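Local coordinates for protein dihydroorotase (Agrobacterium tumefaciens, PDB 2OGJ) that deacetylates acetyl-(R)-mandelate in vitro and, less efficiently, acetyl glycolate, as a zinc-dependent esterase of the amidohydrolase family with a binuclear metal centre, at residues M206-E211 with V229-N234; L261-G266 with L283-I288; S269-V274 with D363-V368. One frame throughout, in Å; residues are numbered along the deposited sequence.

Contact 1: M206-E211 with V229-N234; sequences MVHVGE and VTHCFN. With ZN (zinc ion), chain H.
The imidazoles of His208 and His231 converge on one zinc ion, their planes 63° apart in an oblique meeting. His208 ND1 lies in the plane of the His231 ring, at its edge; Val209 O also sits near that plane, beside His231 CD2. One face of the His231 ring carries the methyl of Thr230, CG2 lying 4.0 Å above the plane, over the ring centre. The zinc ion is 2.4 Å from His208 ND1 and 2.5 Å from His231 NE2, and carbamylated Lys175 completes this site. His231 CG lies beside its own backbone N (chi1 -58°), which turns NE2 toward the metal.

Strand 206-209, helix 216-222 and strand 228-230 form a beta-alpha-beta unit of the TIM barrel, and its parallel strands present both ligands at their ends. Thr230 N donates to Val207 O (3.0 Å), pairing the strands. Thr230 CG2 also reaches His208 CA at 3.5 Å, while its OG1 is hydrogen-bonded to ND1 of His77, a ligand of the other zinc. Val209 CG1 meets Val229 CG1 at 4.0 Å, the two side chains crossing at about a right angle and both touching Tyr216 of helix 216-222.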
loop_
_atom_site.group_PDB
_atom_site.type_symbol
_atom_site.label_atom_id
_atom_site.label_comp_id
_atom_site.label_asym_id
_atom_site.label_seq_id
_atom_site.Cartn_x
_atom_site.Cartn_y
_atom_site.Cartn_z
HETATM N N MSE A 206 18.532 -17.581 -11.416
HETATM C CA MSE A 206 18.898 -18.165 -10.122
HETATM C C MSE A 206 17.880 -17.696 -9.101
HETATM O O MSE A 206 17.722 -16.492 -8.883
HETATM C CB MSE A 206 20.316 -17.739 -9.683
HETATM C CG MSE A 206 20.710 -18.212 -8.258
HETATM SE SE MSE A 206 22.419 -17.878 -7.722
HETATM C CE MSE A 206 22.166 -16.507 -6.837
ATOM N N VAL A 207 17.178 -18.636 -8.474
ATOM C CA VAL A 207 16.174 -18.238 -7.502
ATOM C C VAL A 207 16.423 -18.744 -6.089
ATOM O O VAL A 207 16.623 -19.931 -5.850
ATOM C CB VAL A 207 14.765 -18.670 -7.951
ATOM C CG1 VAL A 207 13.714 -17.887 -7.188
ATOM C CG2 VAL A 207 14.607 -18.434 -9.438
ATOM N N HIS A 208 16.399 -17.805 -5.154
ATOM C CA HIS A 208 16.603 -18.068 -3.738
ATOM C C HIS A 208 15.255 -18.424 -3.121
ATOM O O HIS A 208 14.219 -17.852 -3.476
ATOM C CB HIS A 208 17.299 -16.821 -3.096
ATOM C CG HIS A 208 16.704 -16.313 -1.809
ATOM N ND1 HIS A 208 17.476 -15.713 -0.836
ATOM C CD2 HIS A 208 15.423 -16.226 -1.368
ATOM C CE1 HIS A 208 16.703 -15.283 0.145
ATOM N NE2 HIS A 208 15.451 -15.582 -0.153
ATOM N N VAL A 209 15.272 -19.404 -2.228
ATOM C CA VAL A 209 14.061 -19.839 -1.562
ATOM C C VAL A 209 14.242 -19.718 -0.045
ATOM O O VAL A 209 15.315 -19.997 0.480
ATOM C CB VAL A 209 13.717 -21.302 -1.940
ATOM C CG1 VAL A 209 13.695 -21.460 -3.455
ATOM C CG2 VAL A 209 14.712 -22.255 -1.311
ATOM N N GLY A 210 13.193 -19.285 0.650
ATOM C CA GLY A 210 13.269 -19.140 2.095
ATOM C C GLY A 210 11.892 -19.171 2.719
ATOM O O GLY A 210 11.053 -19.974 2.321
ATOM N N GLU A 211 11.659 -18.288 3.684
ATOM C CA GLU A 211 10.376 -18.204 4.369
ATOM C C GLU A 211 9.271 -18.302 3.315
ATOM O O GLU A 211 9.080 -17.383 2.516
ATOM C CB GLU A 211 10.269 -16.881 5.139
ATOM C CG GLU A 211 11.604 -16.279 5.570
ATOM C CD GLU A 211 12.433 -15.816 4.378
ATOM O OE1 GLU A 211 12.105 -14.778 3.750
ATOM O OE2 GLU A 211 13.417 -16.509 4.060
ATOM N N VAL A 229 18.375 -23.080 -8.454
ATOM C CA VAL A 229 17.692 -22.826 -7.193
ATOM C C VAL A 229 18.811 -22.827 -6.158
ATOM O O VAL A 229 19.453 -23.851 -5.909
ATOM C CB VAL A 229 16.684 -23.941 -6.820
ATOM C CG1 VAL A 229 16.258 -23.792 -5.373
ATOM C CG2 VAL A 229 15.498 -23.928 -7.773
ATOM N N THR A 230 19.066 -21.669 -5.564
ATOM C CA THR A 230 20.099 -21.574 -4.552
ATOM C C THR A 230 19.408 -21.742 -3.198
ATOM O O THR A 230 18.242 -21.381 -3.043
ATOM C CB THR A 230 20.863 -20.223 -4.653
ATOM O OG1 THR A 230 21.991 -20.253 -3.771
ATOM C CG2 THR A 230 19.951 -19.047 -4.305
ATOM N N HIS A 231 20.148 -22.301 -2.238
ATOM C CA HIS A 231 19.669 -22.601 -0.891
ATOM C C HIS A 231 18.927 -23.940 -0.953
ATOM O O HIS A 231 18.105 -24.252 -0.100
ATOM C CB HIS A 231 18.733 -21.509 -0.375
ATOM C CG HIS A 231 19.346 -20.142 -0.351
ATOM N ND1 HIS A 231 20.701 -19.932 -0.186
ATOM C CD2 HIS A 231 18.785 -18.912 -0.412
ATOM C CE1 HIS A 231 20.948 -18.635 -0.145
ATOM N NE2 HIS A 231 19.802 -17.995 -0.279
ATOM N N CYS A 232 19.248 -24.734 -1.968
ATOM C CA CYS A 232 18.600 -26.026 -2.210
ATOM C C CYS A 232 18.435 -26.922 -0.990
ATOM O O CYS A 232 17.433 -27.635 -0.872
ATOM C CB CYS A 232 19.367 -26.802 -3.285
ATOM S SG CYS A 232 20.984 -27.325 -2.736
ATOM N N PHE A 233 19.414 -26.889 -0.085
ATOM C CA PHE A 233 19.382 -27.736 1.107
ATOM C C PHE A 233 19.234 -27.012 2.427
ATOM O O PHE A 233 19.832 -27.415 3.434
ATOM C CB PHE A 233 20.629 -28.628 1.153
ATOM C CG PHE A 233 20.697 -29.611 0.026
ATOM C CD1 PHE A 233 19.532 -30.053 -0.589
ATOM C CD2 PHE A 233 21.918 -30.107 -0.411
ATOM C CE1 PHE A 233 19.581 -30.969 -1.620
ATOM C CE2 PHE A 233 21.978 -31.037 -1.455
ATOM C CZ PHE A 233 20.805 -31.465 -2.058
ATOM N N ASN A 234 18.436 -25.952 2.434
ATOM C CA ASN A 234 18.232 -25.214 3.662
ATOM C C ASN A 234 17.384 -26.097 4.548
ATOM O O ASN A 234 16.588 -26.898 4.065
ATOM C CB ASN A 234 17.504 -23.889 3.409
ATOM C CG ASN A 234 16.023 -24.080 3.138
ATOM O OD1 ASN A 234 15.613 -24.308 2.000
ATOM N ND2 ASN A 234 15.215 -24.005 4.192
HETATM ZN ZN ZN H . 19.833 -15.566 -0.707
#

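Contact 2: L261-G266 with L283-I288; sequences LDIGHG and LLPFSI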
loop_
_atom_site.group_PDB
_atom_site.type_symbol
_atom_site.label_atom_id
_atom_site.label_comp_id
_atom_site.label_asym_id
_atom_site.label_seq_id
_atom_site.Cartn_x
_atom_site.Cartn_y
_atom_site.Cartn_z
ATOM N N LEU A 261 20.498 -27.425 -8.842
ATOM C CA LEU A 261 20.379 -27.192 -7.406
ATOM C C LEU A 261 21.726 -26.659 -6.898
ATOM O O LEU A 261 22.774 -27.261 -7.147
ATOM C CB LEU A 261 19.977 -28.475 -6.658
ATOM C CG LEU A 261 18.648 -29.147 -7.039
ATOM C CD1 LEU A 261 18.370 -30.273 -6.100
ATOM C CD2 LEU A 261 17.485 -28.211 -6.932
ATOM N N ASP A 262 21.693 -25.514 -6.214
ATOM C CA ASP A 262 22.892 -24.864 -5.682
ATOM C C ASP A 262 22.824 -24.734 -4.155
ATOM O O ASP A 262 21.809 -24.305 -3.612
ATOM C CB ASP A 262 23.029 -23.480 -6.326
ATOM C CG ASP A 262 24.266 -22.713 -5.848
ATOM O OD1 ASP A 262 25.398 -23.185 -6.116
ATOM O OD2 ASP A 262 24.094 -21.634 -5.219
ATOM N N ILE A 263 23.907 -25.088 -3.465
ATOM C CA ILE A 263 23.915 -25.009 -2.008
ATOM C C ILE A 263 23.727 -23.585 -1.521
ATOM O O ILE A 263 22.858 -23.324 -0.690
ATOM C CB ILE A 263 25.224 -25.606 -1.379
ATOM C CG1 ILE A 263 24.894 -26.870 -0.581
ATOM C CG2 ILE A 263 25.816 -24.652 -0.349
ATOM C CD1 ILE A 263 24.182 -27.945 -1.341
ATOM N N GLY A 264 24.539 -22.664 -2.039
ATOM C CA GLY A 264 24.444 -21.275 -1.621
ATOM C C GLY A 264 24.375 -21.160 -0.109
ATOM O O GLY A 264 23.492 -20.492 0.438
ATOM N N HIS A 265 25.301 -21.830 0.574
ATOM C CA HIS A 265 25.376 -21.802 2.042
ATOM C C HIS A 265 25.584 -20.351 2.521
ATOM O O HIS A 265 26.540 -19.661 2.083
ATOM C CB HIS A 265 26.553 -22.683 2.490
ATOM C CG HIS A 265 26.650 -22.892 3.974
ATOM N ND1 HIS A 265 27.147 -24.057 4.524
ATOM C CD2 HIS A 265 26.321 -22.099 5.020
ATOM C CE1 HIS A 265 27.116 -23.975 5.841
ATOM N NE2 HIS A 265 26.619 -22.797 6.169
ATOM N N GLY A 266 24.730 -19.865 3.418
ATOM C CA GLY A 266 24.954 -18.497 3.840
ATOM C C GLY A 266 24.394 -17.965 5.140
ATOM O O GLY A 266 23.843 -16.860 5.163
ATOM N N LEU A 283 20.104 -37.601 -4.077
ATOM C CA LEU A 283 20.006 -36.225 -4.568
ATOM C C LEU A 283 21.220 -35.396 -4.175
ATOM O O LEU A 283 21.408 -35.027 -3.006
ATOM C CB LEU A 283 18.730 -35.533 -4.066
ATOM C CG LEU A 283 18.431 -34.160 -4.700
ATOM C CD1 LEU A 283 18.427 -34.272 -6.228
ATOM C CD2 LEU A 283 17.081 -33.631 -4.184
ATOM N N LEU A 284 22.055 -35.121 -5.168
ATOM C CA LEU A 284 23.255 -34.327 -4.964
ATOM C C LEU A 284 23.055 -32.892 -5.428
ATOM O O LEU A 284 22.204 -32.605 -6.285
ATOM C CB LEU A 284 24.418 -34.925 -5.753
ATOM C CG LEU A 284 25.354 -35.865 -5.014
ATOM C CD1 LEU A 284 24.564 -36.946 -4.302
ATOM C CD2 LEU A 284 26.324 -36.438 -6.011
ATOM N N PRO A 285 23.810 -31.961 -4.844
ATOM C CA PRO A 285 23.619 -30.595 -5.315
ATOM C C PRO A 285 24.405 -30.476 -6.625
ATOM O O PRO A 285 25.440 -31.121 -6.796
ATOM C CB PRO A 285 24.194 -29.754 -4.174
ATOM C CG PRO A 285 25.253 -30.633 -3.607
ATOM C CD PRO A 285 24.579 -31.989 -3.593
ATOM N N PHE A 286 23.892 -29.688 -7.559
ATOM C CA PHE A 286 24.559 -29.498 -8.846
ATOM C C PHE A 286 25.856 -28.704 -8.672
ATOM O O PHE A 286 26.866 -28.979 -9.322
ATOM C CB PHE A 286 23.641 -28.751 -9.816
ATOM C CG PHE A 286 24.258 -28.509 -11.161
ATOM C CD1 PHE A 286 24.278 -29.523 -12.123
ATOM C CD2 PHE A 286 24.824 -27.273 -11.473
ATOM C CE1 PHE A 286 24.851 -29.312 -13.378
ATOM C CE2 PHE A 286 25.400 -27.056 -12.723
ATOM C CZ PHE A 286 25.410 -28.083 -13.680
ATOM N N SER A 287 25.809 -27.710 -7.796
ATOM C CA SER A 287 26.964 -26.875 -7.527
ATOM C C SER A 287 26.995 -26.560 -6.048
ATOM O O SER A 287 25.952 -26.531 -5.388
ATOM C CB SER A 287 26.902 -25.563 -8.333
ATOM O OG SER A 287 25.780 -24.766 -7.967
ATOM N N ILE A 288 28.206 -26.358 -5.539
ATOM C CA ILE A 288 28.434 -26.010 -4.151
ATOM C C ILE A 288 28.871 -24.546 -4.120
ATOM O O ILE A 288 29.837 -24.170 -4.785
ATOM C CB ILE A 288 29.553 -26.889 -3.544
ATOM C CG1 ILE A 288 29.161 -28.357 -3.655
ATOM C CG2 ILE A 288 29.829 -26.480 -2.094
ATOM C CD1 ILE A 288 30.141 -29.286 -2.992
#
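Where barrel strand 260-262 ends, Leu261 and Asp262 are tied to the backbone around Ser287, which leads on toward the zinc ligand Asp291. Leu261 O receives Ser287 N at 3.1 Å and more weakly Phe286 N at 2.7 Å. One step further, Ile263 N donates to Ser287 O (3.2 Å, 159° at the hydrogen).

These bonds flank a single bridge between Asp262 and Ser287, with the two backbones running the same way; this is consistent with the seventh and eighth strand positions of an amidohydrolase barrel, although residues 283-288 form no regular strand here. Asp262 carries the polar part of the contact. With CG anti to the backbone N (chi1 -179°), its carboxylate extends to the Ser287 hydroxyl, and OG donates to OD1, though the very short 2.5 Å is doubtful at this resolution. The other oxygen, OD2, is shared by the hydroxyls of Ser289 and Thr230, so this buried carboxylate is held through both oxygens and its rotation is probably fixed.

Apolar groups fill in beside the bonds. Ile263 CD1 lies alongside the Pro285 ring, 3.4 Å from CB, while Leu261 CD1 meets Leu283 CD1 at 4.0 Å where the two leucines cross.

Contact 3: S269-V274 with D363-V368; sequences SFSFKV and DSNGDV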
loop_
_atom_site.group_PDB
_atom_site.type_symbol
_atom_site.label_atom_id
_atom_site.label_comp_id
_atom_site.label_asym_id
_atom_site.label_seq_id
_atom_site.Cartn_x
_atom_site.Cartn_y
_atom_site.Cartn_z
ATOM N N SER A 269 20.876 -20.758 4.973
ATOM C CA SER A 269 20.498 -21.720 3.931
ATOM C C SER A 269 21.140 -23.114 3.801
ATOM O O SER A 269 20.954 -23.783 2.767
ATOM C CB SER A 269 20.581 -21.015 2.577
ATOM O OG SER A 269 19.937 -19.751 2.642
ATOM N N PHE A 270 21.891 -23.560 4.808
ATOM C CA PHE A 270 22.474 -24.897 4.736
ATOM C C PHE A 270 22.349 -25.696 6.017
ATOM O O PHE A 270 22.681 -25.217 7.097
ATOM C CB PHE A 270 23.948 -24.863 4.338
ATOM C CG PHE A 270 24.562 -26.236 4.202
ATOM C CD1 PHE A 270 24.267 -27.040 3.104
ATOM C CD2 PHE A 270 25.404 -26.744 5.199
ATOM C CE1 PHE A 270 24.799 -28.329 3.000
ATOM C CE2 PHE A 270 25.937 -28.031 5.101
ATOM C CZ PHE A 270 25.636 -28.823 4.003
ATOM N N SER A 271 21.873 -26.929 5.863
ATOM C CA SER A 271 21.694 -27.859 6.968
ATOM C C SER A 271 22.373 -29.197 6.665
ATOM O O SER A 271 22.181 -29.767 5.585
ATOM C CB SER A 271 20.206 -28.110 7.210
ATOM O OG SER A 271 20.016 -29.148 8.165
ATOM N N PHE A 272 23.161 -29.663 7.687
ATOM C CA PHE A 272 23.865 -30.929 7.483
ATOM C C PHE A 272 22.842 -32.039 7.330
ATOM O O PHE A 272 22.979 -32.914 6.470
ATOM C CB PHE A 272 24.721 -31.272 8.693
ATOM C CG PHE A 272 26.007 -30.535 8.762
ATOM C CD1 PHE A 272 27.011 -30.773 7.830
ATOM C CD2 PHE A 272 26.253 -29.652 9.802
ATOM C CE1 PHE A 272 28.253 -30.150 7.934
ATOM C CE2 PHE A 272 27.493 -29.018 9.921
ATOM C CZ PHE A 272 28.493 -29.273 8.982
ATOM N N LYS A 273 21.828 -32.002 8.193
ATOM C CA LYS A 273 20.764 -32.990 8.200
ATOM C C LYS A 273 20.018 -33.055 6.874
ATOM O O LYS A 273 19.827 -34.142 6.332
ATOM C CB LYS A 273 19.819 -32.704 9.362
ATOM C CG LYS A 273 20.593 -32.664 10.662
ATOM C CD LYS A 273 19.738 -32.612 11.911
ATOM C CE LYS A 273 20.628 -32.776 13.154
ATOM N NZ LYS A 273 19.894 -32.635 14.454
ATOM N N VAL A 274 19.611 -31.911 6.334
ATOM C CA VAL A 274 18.906 -31.915 5.056
ATOM C C VAL A 274 19.794 -32.528 3.983
ATOM O O VAL A 274 19.364 -33.415 3.249
ATOM C CB VAL A 274 18.500 -30.494 4.606
ATOM C CG1 VAL A 274 18.038 -30.522 3.161
ATOM C CG2 VAL A 274 17.384 -29.966 5.496
ATOM N N ASP A 363 26.679 -25.409 10.618
ATOM C CA ASP A 363 25.815 -25.011 9.500
ATOM C C ASP A 363 24.896 -23.842 9.841
ATOM O O ASP A 363 25.002 -23.225 10.909
ATOM C CB ASP A 363 24.970 -26.211 9.026
ATOM C CG ASP A 363 23.997 -26.727 10.103
ATOM O OD1 ASP A 363 23.380 -27.800 9.912
ATOM O OD2 ASP A 363 23.839 -26.062 11.144
ATOM N N SER A 364 23.980 -23.554 8.926
ATOM C CA SER A 364 23.032 -22.466 9.100
ATOM C C SER A 364 21.967 -22.791 10.142
ATOM O O SER A 364 21.069 -21.984 10.400
ATOM C CB SER A 364 22.372 -22.145 7.764
ATOM O OG SER A 364 23.352 -21.876 6.782
ATOM N N ASN A 365 22.067 -23.980 10.731
ATOM C CA ASN A 365 21.120 -24.402 11.763
ATOM C C ASN A 365 21.744 -24.559 13.138
ATOM O O ASN A 365 21.150 -25.155 14.038
ATOM C CB ASN A 365 20.424 -25.708 11.366
ATOM C CG ASN A 365 19.236 -25.466 10.471
ATOM O OD1 ASN A 365 18.520 -24.483 10.645
ATOM N ND2 ASN A 365 19.010 -26.359 9.516
ATOM N N GLY A 366 22.942 -24.017 13.303
ATOM C CA GLY A 366 23.606 -24.115 14.588
ATOM C C GLY A 366 24.142 -25.507 14.856
ATOM O O GLY A 366 24.908 -25.698 15.798
ATOM N N ASP A 367 23.734 -26.478 14.042
ATOM C CA ASP A 367 24.205 -27.855 14.187
ATOM C C ASP A 367 25.697 -27.904 13.917
ATOM O O ASP A 367 26.173 -27.387 12.908
ATOM C CB ASP A 367 23.480 -28.774 13.206
ATOM C CG ASP A 367 22.359 -29.550 13.856
ATOM O OD1 ASP A 367 22.667 -30.484 14.630
ATOM O OD2 ASP A 367 21.179 -29.225 13.599
ATOM N N VAL A 368 26.437 -28.528 14.823
ATOM C CA VAL A 368 27.875 -28.626 14.664
ATOM C C VAL A 368 28.321 -30.022 14.270
ATOM O O VAL A 368 27.867 -31.008 14.840
ATOM C CB VAL A 368 28.592 -28.223 15.964
ATOM C CG1 VAL A 368 30.050 -28.627 15.904
ATOM C CG2 VAL A 368 28.492 -26.727 16.164
#
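Asp363 CB rests against Phe270 O (3.2 Å) and touches CD2 of Phe270 and CD2 of Phe272 (3.8 Å to the latter). CG then stands between the backbone N and the carbonyl carbon (chi1 63°), which brings the carboxylate round to serve two backbone amides. OD1 takes Phe272 N at 2.9 Å on its anti lone pair, through a nearly straight bond of 166°. OD2 turns back into its own segment and accepts Asn365 N at 2.8 Å from above the carboxylate plane, making an Asx turn at the start of the type I turn 363-366.

The bond to Phe272 N illustrates how a distant acidic residue can satisfy an amide in the first turn of a helix. Ser271, the N-cap of helix 272-280, serves the same turn locally: its OG accepts Val274 N in a weak capping bond. The negative charge of Asp363 near this helix start is probably favourable to the helix dipole.

Ser364 extends the junction, its N donating to Phe270 O at 2.8 Å and its OG receiving Phe270 N weakly at 3.0 Å. Just past the turn, Asp367 O lies at the edge of the Phe272 ring, 3.7 Å from CE2. The extended chain of Lys273 crosses the Asp367 side chain at about a right angle and closes a long salt bridge, NZ to OD1 at 3.5 Å.

The loop joining strands 348-362 and 368-382 thus packs on the start of helix 272-280, while both phenylalanines also touch helix 304-313 through Lys310.

Overall arrangement
Contact 1 supplies two zinc ligands; contacts 2 and 3 adjoin it. Contacts 1 and 2, with centres 9 Å apart, share the barrel sheet: strand 228-230 neighbours strand 260-262, and Val229 O lies 2.8 Å from Asp262 N. Through Thr230 OG1, 2.9 Å from Asp262 OD2, Asp262 is second-shell to the zinc ligand His77. Contact 3 is centred 14 Å from contact 1 and 13 Å from contact 2, yet it reaches both. Ser271 N lies 3.2 Å from Phe233 O, Phe270 meets the ring of His265, and the side chain of Ser269 comes within about 5 Å of a zinc ion. Segment 269-274 falls between the segments of contact 2, so the two contacts cross.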